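Local coordinates for colicin-D (Escherichia coli, PDB 5ZNM), which kills Escherichia coli and close relatives by inhibiting protein synthesis, here represented by its central domain and C-terminal tRNase domain, at residues A54-T62 / N123-S131; L151-N159 / Y278-G288. One frame throughout, in Å; residues are numbered along the deposited sequence.

Interaction 1: residues A54-T62 / N123-S131; sequences ASSVQLAMT and NLEAMFSLS
Strands 56-61 and 126-131 run antiparallel, their axes 4.7 Å apart at closest approach and 172° between their directions, with Gln-58/Ser-129 and Ala-60/Met-127 as hydrogen-bonded pairs and Leu-59/Phe-128 and Met-61/Ala-126 as non-hydrogen-bonded ones. They are the second and third strands of a five-stranded antiparallel sheet in the colicin's central part, flanked by strands 65-71 and 274-281. Each hydrogen-bonded pair closes a ring of two backbone bonds; the straightest of the ladder, Ala-60 N to Met-127 O, is 2.8 Å long.

One face of the sheet carries Leu-59, Met-61, Ala-126 and Phe-128, an apolar surface on which Leu-59 and Ala-126 meet Leu-164 of strand 163-170 and Phe-128 meets Leu-166. Phe-128 has CG anti to its backbone N (chi1 -175°), which swings the ring across towards Val-57 and Leu-59: CB of Leu-59 meets its edge near the ring plane, while CG1 of Val-57 arrives obliquely, 3.5 Å from CZ. The other branch of Val-57, CG2, lies alongside CB of Leu-130. Met-61 CG touches Ala-126 CB at 4.2 Å before its chain bends away, towards His-235.

The face of Gln-58, Ala-60, Met-127 and Ser-129 is more mixed. The Met-127 chain turns at its last torsion to set CE against CB of Ala-60. Gln-58 directs its amide back along its own strand, NE2 donating to Ser-56 OG in the amide plane and also to Asn-51 O; Ser-56 OG is hydrogen-bonded to Thr-53 O as well, and a water joins Ser-56 O to Ser-129 OG.

Beyond the last pair the ladder is prolonged by a side chain. Thr-62 N donates to Glu-125 O, and Thr-62 OG1, held between backbone N and carbonyl carbon (chi1 54°), takes the return bond from Glu-125 N at 3.0 Å.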
loop_
_atom_site.group_PDB
_atom_site.type_symbol
_atom_site.label_atom_id
_atom_site.label_comp_id
_atom_site.label_asym_id
_atom_site.label_seq_id
_atom_site.Cartn_x
_atom_site.Cartn_y
_atom_site.Cartn_z
ATOM N N ALA A 54 1.784 -10.033 3.375
ATOM C CA ALA A 54 1.600 -10.737 2.111
ATOM C C ALA A 54 1.402 -9.760 0.957
ATOM O O ALA A 54 0.781 -8.702 1.115
ATOM C CB ALA A 54 0.407 -11.688 2.197
ATOM N N SER A 55 1.936 -10.129 -0.210
ATOM C CA SER A 55 1.732 -9.377 -1.450
ATOM C C SER A 55 2.270 -7.954 -1.353
ATOM O O SER A 55 1.712 -7.030 -1.933
ATOM C CB SER A 55 0.252 -9.351 -1.852
ATOM O OG SER A 55 -0.209 -10.666 -2.135
ATOM N N SER A 56 3.355 -7.752 -0.618
ATOM C CA SER A 56 3.853 -6.410 -0.374
ATOM C C SER A 56 5.174 -6.192 -1.101
ATOM O O SER A 56 5.898 -7.130 -1.425
ATOM C CB SER A 56 4.021 -6.164 1.133
ATOM O OG SER A 56 5.016 -7.023 1.696
ATOM N N VAL A 57 5.458 -4.928 -1.378
ATOM C CA VAL A 57 6.779 -4.482 -1.819
ATOM C C VAL A 57 7.450 -3.820 -0.629
ATOM O O VAL A 57 6.820 -3.033 0.088
ATOM C CB VAL A 57 6.671 -3.504 -3.005
ATOM C CG1 VAL A 57 8.067 -2.998 -3.421
ATOM C CG2 VAL A 57 5.950 -4.159 -4.180
ATOM N N GLN A 58 8.730 -4.124 -0.408
ATOM C CA GLN A 58 9.406 -3.595 0.763
ATOM C C GLN A 58 10.792 -3.101 0.391
ATOM O O GLN A 58 11.465 -3.663 -0.482
ATOM C CB GLN A 58 9.532 -4.640 1.877
ATOM C CG GLN A 58 8.184 -5.013 2.510
ATOM C CD GLN A 58 8.306 -6.204 3.460
ATOM O OE1 GLN A 58 9.296 -6.338 4.174
ATOM N NE2 GLN A 58 7.287 -7.087 3.458
ATOM N N LEU A 59 11.221 -2.057 1.091
ATOM C CA LEU A 59 12.579 -1.541 0.976
ATOM C C LEU A 59 13.097 -1.342 2.385
ATOM O O LEU A 59 12.525 -0.560 3.148
ATOM C CB LEU A 59 12.615 -0.230 0.189
ATOM C CG LEU A 59 13.965 0.477 0.120
ATOM C CD1 LEU A 59 15.000 -0.400 -0.551
ATOM C CD2 LEU A 59 13.836 1.804 -0.627
ATOM N N ALA A 60 14.145 -2.071 2.744
ATOM C CA ALA A 60 14.729 -1.962 4.069
ATOM C C ALA A 60 16.134 -1.402 3.942
ATOM O O ALA A 60 16.859 -1.725 2.996
ATOM C CB ALA A 60 14.750 -3.321 4.791
ATOM N N MET A 61 16.499 -0.547 4.886
ATOM C CA MET A 61 17.831 0.041 4.937
ATOM C C MET A 61 18.314 -0.021 6.379
ATOM O O MET A 61 17.568 0.338 7.295
ATOM C CB MET A 61 17.803 1.483 4.423
ATOM C CG MET A 61 17.268 1.627 2.993
ATOM S SD MET A 61 16.166 3.056 2.736
ATOM C CE MET A 61 14.671 2.488 3.562
ATOM N N THR A 62 19.541 -0.507 6.587
ATOM C CA THR A 62 20.090 -0.557 7.940
ATOM C C THR A 62 20.004 0.816 8.597
ATOM O O THR A 62 20.276 1.847 7.971
ATOM C CB THR A 62 21.542 -1.043 7.923
ATOM O OG1 THR A 62 22.306 -0.226 7.035
ATOM C CG2 THR A 62 21.623 -2.498 7.460
ATOM N N ASN A 123 28.969 0.640 6.299
ATOM C CA ASN A 123 27.959 1.465 6.953
ATOM C C ASN A 123 26.554 0.947 6.682
ATOM O O ASN A 123 25.911 0.374 7.558
ATOM C CB ASN A 123 28.054 2.928 6.488
ATOM C CG ASN A 123 28.606 3.858 7.558
ATOM O OD1 ASN A 123 29.509 3.534 8.274
ATOM N ND2 ASN A 123 28.062 5.025 7.673
ATOM N N LEU A 124 26.104 1.128 5.444
ATOM C CA LEU A 124 24.689 1.150 5.089
ATOM C C LEU A 124 24.391 0.059 4.064
ATOM O O LEU A 124 24.965 0.060 2.970
ATOM C CB LEU A 124 24.339 2.539 4.551
ATOM C CG LEU A 124 22.964 2.994 4.072
ATOM C CD1 LEU A 124 22.692 2.556 2.635
ATOM C CD2 LEU A 124 21.867 2.515 5.021
ATOM N N GLU A 125 23.495 -0.865 4.408
ATOM C CA GLU A 125 23.065 -1.911 3.489
ATOM C C GLU A 125 21.564 -1.783 3.233
ATOM O O GLU A 125 20.828 -1.193 4.030
ATOM C CB GLU A 125 23.418 -3.312 4.030
ATOM C CG GLU A 125 24.937 -3.501 4.323
ATOM C CD GLU A 125 25.334 -4.970 4.526
ATOM O OE1 GLU A 125 24.449 -5.840 4.535
ATOM O OE2 GLU A 125 26.535 -5.262 4.662
ATOM N N ALA A 126 21.111 -2.346 2.107
ATOM C CA ALA A 126 19.735 -2.162 1.655
ATOM C C ALA A 126 19.199 -3.438 1.017
ATOM O O ALA A 126 19.949 -4.272 0.501
ATOM C CB ALA A 126 19.613 -0.999 0.658
ATOM N N MET A 127 17.869 -3.550 1.013
ATOM C CA MET A 127 17.201 -4.785 0.629
ATOM C C MET A 127 15.836 -4.426 0.064
ATOM O O MET A 127 15.065 -3.714 0.711
ATOM C CB MET A 127 17.059 -5.723 1.834
ATOM C CG MET A 127 16.366 -7.044 1.537
ATOM S SD MET A 127 16.431 -8.164 2.967
ATOM C CE MET A 127 15.536 -7.185 4.164
ATOM N N PHE A 128 15.561 -4.894 -1.146
ATOM C CA PHE A 128 14.321 -4.605 -1.855
ATOM C C PHE A 128 13.648 -5.921 -2.208
ATOM O O PHE A 128 14.315 -6.860 -2.651
ATOM C CB PHE A 128 14.600 -3.793 -3.130
ATOM C CG PHE A 128 13.356 -3.346 -3.852
ATOM C CD1 PHE A 128 12.593 -2.296 -3.365
ATOM C CD2 PHE A 128 12.949 -3.977 -5.014
ATOM C CE1 PHE A 128 11.439 -1.883 -4.032
ATOM C CE2 PHE A 128 11.794 -3.564 -5.685
ATOM C CZ PHE A 128 11.044 -2.523 -5.190
ATOM N N SER A 129 12.335 -6.009 -2.000
ATOM C CA SER A 129 11.675 -7.296 -2.185
ATOM C C SER A 129 10.263 -7.096 -2.707
ATOM O O SER A 129 9.601 -6.102 -2.391
ATOM C CB SER A 129 11.632 -8.114 -0.887
ATOM O OG SER A 129 10.969 -7.385 0.128
ATOM N N LEU A 130 9.816 -8.054 -3.516
ATOM C CA LEU A 130 8.479 -8.027 -4.096
ATOM C C LEU A 130 8.127 -9.435 -4.535
ATOM O O LEU A 130 8.982 -10.320 -4.578
ATOM C CB LEU A 130 8.373 -7.067 -5.286
ATOM C CG LEU A 130 9.473 -6.924 -6.351
ATOM C CD1 LEU A 130 10.150 -8.202 -6.726
ATOM C CD2 LEU A 130 8.888 -6.283 -7.603
ATOM N N SER A 131 6.861 -9.622 -4.904
ATOM C CA SER A 131 6.399 -10.948 -5.295
ATOM C C SER A 131 7.199 -11.473 -6.478
ATOM O O SER A 131 7.424 -10.764 -7.467
ATOM C CB SER A 131 4.914 -10.913 -5.633
ATOM O OG SER A 131 4.154 -10.723 -4.447
HETATM O O HOH W 1 8.226 -7.906 0.227
HETATM O O HOH W 2 4.784 -7.623 -4.488
#

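Interaction 2: residues L151-N159 / Y278-G288; sequences LPVRGQLIN and YVMLNDPLDSG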
loop_
_atom_site.group_PDB
_atom_site.type_symbol
_atom_site.label_atom_id
_atom_site.label_comp_id
_atom_site.label_asym_id
_atom_site.label_seq_id
_atom_site.Cartn_x
_atom_site.Cartn_y
_atom_site.Cartn_z
ATOM N N LEU A 151 15.004 -16.530 -13.616
ATOM C CA LEU A 151 14.317 -15.287 -13.889
ATOM C C LEU A 151 14.891 -14.631 -15.127
ATOM O O LEU A 151 16.113 -14.611 -15.325
ATOM C CB LEU A 151 14.414 -14.301 -12.718
ATOM C CG LEU A 151 13.750 -14.736 -11.416
ATOM C CD1 LEU A 151 13.757 -13.585 -10.410
ATOM C CD2 LEU A 151 12.339 -15.219 -11.680
ATOM N N PRO A 152 14.027 -14.061 -15.959
ATOM C CA PRO A 152 14.513 -13.368 -17.132
ATOM C C PRO A 152 15.166 -12.027 -16.796
ATOM O O PRO A 152 15.935 -11.496 -17.611
ATOM C CB PRO A 152 13.225 -13.219 -17.968
ATOM C CG PRO A 152 12.200 -13.102 -17.086
ATOM C CD PRO A 152 12.557 -14.004 -15.907
ATOM N N VAL A 153 14.879 -11.474 -15.618
ATOM C CA VAL A 153 15.431 -10.208 -15.150
ATOM C C VAL A 153 15.850 -10.402 -13.710
ATOM O O VAL A 153 15.062 -10.907 -12.907
ATOM C CB VAL A 153 14.410 -9.056 -15.220
ATOM C CG1 VAL A 153 15.017 -7.784 -14.641
ATOM C CG2 VAL A 153 13.979 -8.831 -16.620
ATOM N N ARG A 154 17.073 -9.998 -13.376
ATOM C CA ARG A 154 17.496 -9.963 -11.987
ATOM C C ARG A 154 17.789 -8.530 -11.577
ATOM O O ARG A 154 18.005 -7.650 -12.417
ATOM C CB ARG A 154 18.714 -10.860 -11.750
ATOM C CG ARG A 154 18.342 -12.343 -11.753
ATOM C CD ARG A 154 19.576 -13.224 -11.789
ATOM N NE ARG A 154 20.291 -13.225 -10.522
ATOM C CZ ARG A 154 21.429 -13.884 -10.332
ATOM N NH1 ARG A 154 21.961 -14.577 -11.333
ATOM N NH2 ARG A 154 22.042 -13.845 -9.156
ATOM N N GLY A 155 17.790 -8.300 -10.269
ATOM C CA GLY A 155 17.905 -6.964 -9.725
ATOM C C GLY A 155 19.112 -6.825 -8.821
ATOM O O GLY A 155 19.583 -7.797 -8.225
ATOM N N GLN A 156 19.604 -5.593 -8.719
ATOM C CA GLN A 156 20.731 -5.253 -7.867
ATOM C C GLN A 156 20.553 -3.829 -7.363
ATOM O O GLN A 156 20.245 -2.929 -8.154
ATOM C CB GLN A 156 22.040 -5.392 -8.644
ATOM C CG GLN A 156 23.144 -4.515 -8.146
ATOM C CD GLN A 156 24.481 -4.950 -8.658
ATOM O OE1 GLN A 156 24.856 -4.655 -9.791
ATOM N NE2 GLN A 156 25.214 -5.672 -7.823
ATOM N N LEU A 157 20.726 -3.626 -6.058
ATOM C CA LEU A 157 20.679 -2.290 -5.477
ATOM C C LEU A 157 22.063 -1.657 -5.543
ATOM O O LEU A 157 23.065 -2.302 -5.222
ATOM C CB LEU A 157 20.188 -2.328 -4.034
ATOM C CG LEU A 157 18.685 -2.497 -3.850
ATOM C CD1 LEU A 157 18.365 -2.645 -2.377
ATOM C CD2 LEU A 157 17.934 -1.316 -4.439
ATOM N N ILE A 158 22.116 -0.396 -5.963
ATOM C CA ILE A 158 23.375 0.309 -6.170
ATOM C C ILE A 158 23.260 1.703 -5.580
ATOM O O ILE A 158 22.194 2.135 -5.138
ATOM C CB ILE A 158 23.767 0.409 -7.657
ATOM C CG1 ILE A 158 22.779 1.306 -8.395
ATOM C CG2 ILE A 158 23.827 -0.948 -8.290
ATOM C CD1 ILE A 158 23.173 1.585 -9.823
ATOM N N ASN A 159 24.397 2.400 -5.557
ATOM C CA ASN A 159 24.462 3.799 -5.167
ATOM C C ASN A 159 24.858 4.553 -6.423
ATOM O O ASN A 159 25.968 4.369 -6.930
ATOM C CB ASN A 159 25.487 4.045 -4.062
ATOM C CG ASN A 159 25.110 3.409 -2.746
ATOM O OD1 ASN A 159 25.920 3.385 -1.822
ATOM N ND2 ASN A 159 23.881 2.899 -2.642
ATOM N N TYR A 278 10.822 -12.359 -4.188
ATOM C CA TYR A 278 12.148 -12.149 -4.759
ATOM C C TYR A 278 12.807 -11.006 -4.003
ATOM O O TYR A 278 12.189 -9.957 -3.802
ATOM C CB TYR A 278 12.045 -11.853 -6.258
ATOM C CG TYR A 278 13.358 -11.503 -6.932
ATOM C CD1 TYR A 278 14.450 -12.366 -6.882
ATOM C CD2 TYR A 278 13.497 -10.316 -7.642
ATOM C CE1 TYR A 278 15.643 -12.051 -7.508
ATOM C CE2 TYR A 278 14.705 -9.983 -8.272
ATOM C CZ TYR A 278 15.766 -10.858 -8.198
ATOM O OH TYR A 278 16.948 -10.543 -8.818
ATOM N N VAL A 279 14.043 -11.219 -3.554
ATOM C CA VAL A 279 14.722 -10.296 -2.657
ATOM C C VAL A 279 16.071 -9.924 -3.270
ATOM O O VAL A 279 16.793 -10.793 -3.775
ATOM C CB VAL A 279 14.895 -10.917 -1.258
ATOM C CG1 VAL A 279 15.566 -9.929 -0.319
ATOM C CG2 VAL A 279 13.526 -11.356 -0.697
ATOM N N MET A 280 16.395 -8.633 -3.252
ATOM C CA MET A 280 17.612 -8.114 -3.878
ATOM C C MET A 280 18.364 -7.278 -2.859
ATOM O O MET A 280 17.758 -6.487 -2.132
ATOM C CB MET A 280 17.298 -7.238 -5.113
ATOM C CG MET A 280 16.594 -7.947 -6.248
ATOM S SD MET A 280 15.517 -6.858 -7.205
ATOM C CE MET A 280 13.918 -7.089 -6.431
ATOM N N LEU A 281 19.683 -7.443 -2.815
ATOM C CA LEU A 281 20.506 -6.729 -1.859
ATOM C C LEU A 281 21.464 -5.798 -2.593
ATOM O O LEU A 281 21.646 -5.887 -3.810
ATOM C CB LEU A 281 21.286 -7.691 -0.951
ATOM C CG LEU A 281 20.611 -8.045 0.380
ATOM C CD1 LEU A 281 19.536 -9.066 0.164
ATOM C CD2 LEU A 281 21.618 -8.541 1.411
ATOM N N ASN A 282 22.028 -4.857 -1.845
ATOM C CA ASN A 282 23.023 -3.973 -2.437
ATOM C C ASN A 282 24.262 -4.758 -2.846
ATOM O O ASN A 282 24.648 -5.746 -2.205
ATOM C CB ASN A 282 23.431 -2.865 -1.454
ATOM C CG ASN A 282 23.997 -3.412 -0.166
ATOM O OD1 ASN A 282 23.242 -3.836 0.716
ATOM N ND2 ASN A 282 25.332 -3.409 -0.041
ATOM N N ASP A 283 24.880 -4.303 -3.929
ATOM C CA ASP A 283 26.239 -4.713 -4.257
ATOM C C ASP A 283 27.141 -4.541 -3.033
ATOM O O ASP A 283 27.054 -3.516 -2.349
ATOM C CB ASP A 283 26.755 -3.858 -5.419
ATOM C CG ASP A 283 28.066 -4.369 -6.006
ATOM O OD1 ASP A 283 29.092 -4.388 -5.290
ATOM O OD2 ASP A 283 28.075 -4.717 -7.204
ATOM N N PRO A 284 28.018 -5.512 -2.721
ATOM C CA PRO A 284 28.906 -5.349 -1.558
ATOM C C PRO A 284 29.693 -4.053 -1.585
ATOM O O PRO A 284 30.050 -3.521 -0.527
ATOM C CB PRO A 284 29.841 -6.564 -1.658
ATOM C CG PRO A 284 29.088 -7.559 -2.431
ATOM C CD PRO A 284 28.206 -6.816 -3.379
ATOM N N LEU A 285 29.950 -3.509 -2.767
ATOM C CA LEU A 285 30.775 -2.312 -2.876
ATOM C C LEU A 285 29.957 -1.033 -2.847
ATOM O O LEU A 285 30.544 0.054 -2.872
ATOM C CB LEU A 285 31.608 -2.354 -4.161
ATOM C CG LEU A 285 32.693 -3.438 -4.255
ATOM C CD1 LEU A 285 33.284 -3.473 -5.666
ATOM C CD2 LEU A 285 33.793 -3.234 -3.200
ATOM N N ASP A 286 28.628 -1.135 -2.807
ATOM C CA ASP A 286 27.746 0.027 -2.760
ATOM C C ASP A 286 27.087 0.038 -1.388
ATOM O O ASP A 286 26.104 -0.671 -1.157
ATOM C CB ASP A 286 26.717 -0.018 -3.886
ATOM C CG ASP A 286 27.335 0.263 -5.238
ATOM O OD1 ASP A 286 28.444 -0.239 -5.497
ATOM O OD2 ASP A 286 26.724 0.988 -6.042
ATOM N N SER A 287 27.614 0.874 -0.498
ATOM C CA SER A 287 27.286 0.805 0.919
ATOM C C SER A 287 27.018 2.174 1.535
ATOM O O SER A 287 27.114 2.314 2.761
ATOM C CB SER A 287 28.427 0.143 1.697
ATOM O OG SER A 287 29.591 0.968 1.635
ATOM N N GLY A 288 26.705 3.192 0.733
ATOM C CA GLY A 288 26.560 4.516 1.294
ATOM C C GLY A 288 27.915 5.182 1.421
ATOM O O GLY A 288 28.193 6.154 0.711
HETATM O O HOH W 3 20.891 -8.437 -5.614
HETATM O O HOH W 4 23.505 0.935 -0.038
#
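Tyr-278 reaches across from strand 278-281 to strand 153-159, and its OH accepts a 2.8 Å hydrogen bond from Gly-155 N, which lies at the ring edge. The contact joins the end of strand 274-281, in the five-stranded sheet, and the loop after it to edge strand 153-160 of a four-stranded antiparallel sheet. With the tyrosine ring swung out towards that edge, CD1 of Leu-151 sits above the ring centre in a CH-pi contact, 3.8 Å from the centroid. Asp-261 takes up both the tyrosine hydroxyl and the guanidinium of Arg-154, whose CB lies beside that OH.

Met-280 follows, its flexible chain laid against the glycine: SD is 3.5 Å from Gly-155 CA, an approach to the backbone possible because glycine has no side chain. A water then spans Gly-155 O and Leu-281 N. The strands, 32° from parallel, come together in a single bridge at Leu-157 and Asn-282: Leu-157 N gives a weak bond to Leu-281 O, and Asp-283 N donates to Leu-157 O at 3.0 Å.

From Asp-283 to Asp-286 the chain makes a type I turn. Asp-283 OD1 receives Leu-285 N in an Asx turn, while OD2 has a salt bridge with Arg-314 and lies 3.1 Å from Gln-156 NE2. Asp-286, ending the turn, faces the strand: its OD2 accepts from Asn-159 N through the anti lone pair at 2.8 Å, and OD1 accepts from Arg-292 N. Past Ser-287, Gly-288 has a positive phi (83°), easily adopted by glycine, and gives its N to Asn-159 OD1 at 2.7 Å.

Side-chain oxygens thus take over much of the pairing that backbone carbonyls provide in a regular sheet; the nearby Arg-314 would probably favour an ionised Asp-283.

In the fold
The two interactions lie side by side, their centres about 11 Å apart and each about 7 Å from the centre of the chain. They meet because strand 126-131 of interaction 1 is the sheet neighbour of strand 274-281 in interaction 2: Leu-130 O is 2.8 Å from Tyr-278 N, and Phe-128 O is 2.8 Å from Met-280 N, both probable hydrogen bonds. Interaction 1 builds the interior of the five-stranded sheet, whereas interaction 2 connects that sheet to the edge strand 153-160 of another. Asn-282 belongs to both neighbourhoods, its OD1 accepting from Ala-126 N. Near interaction 1, a sulfate, probably from the crystallisation liquor, lies about 4 Å from the Ser-131 side chain.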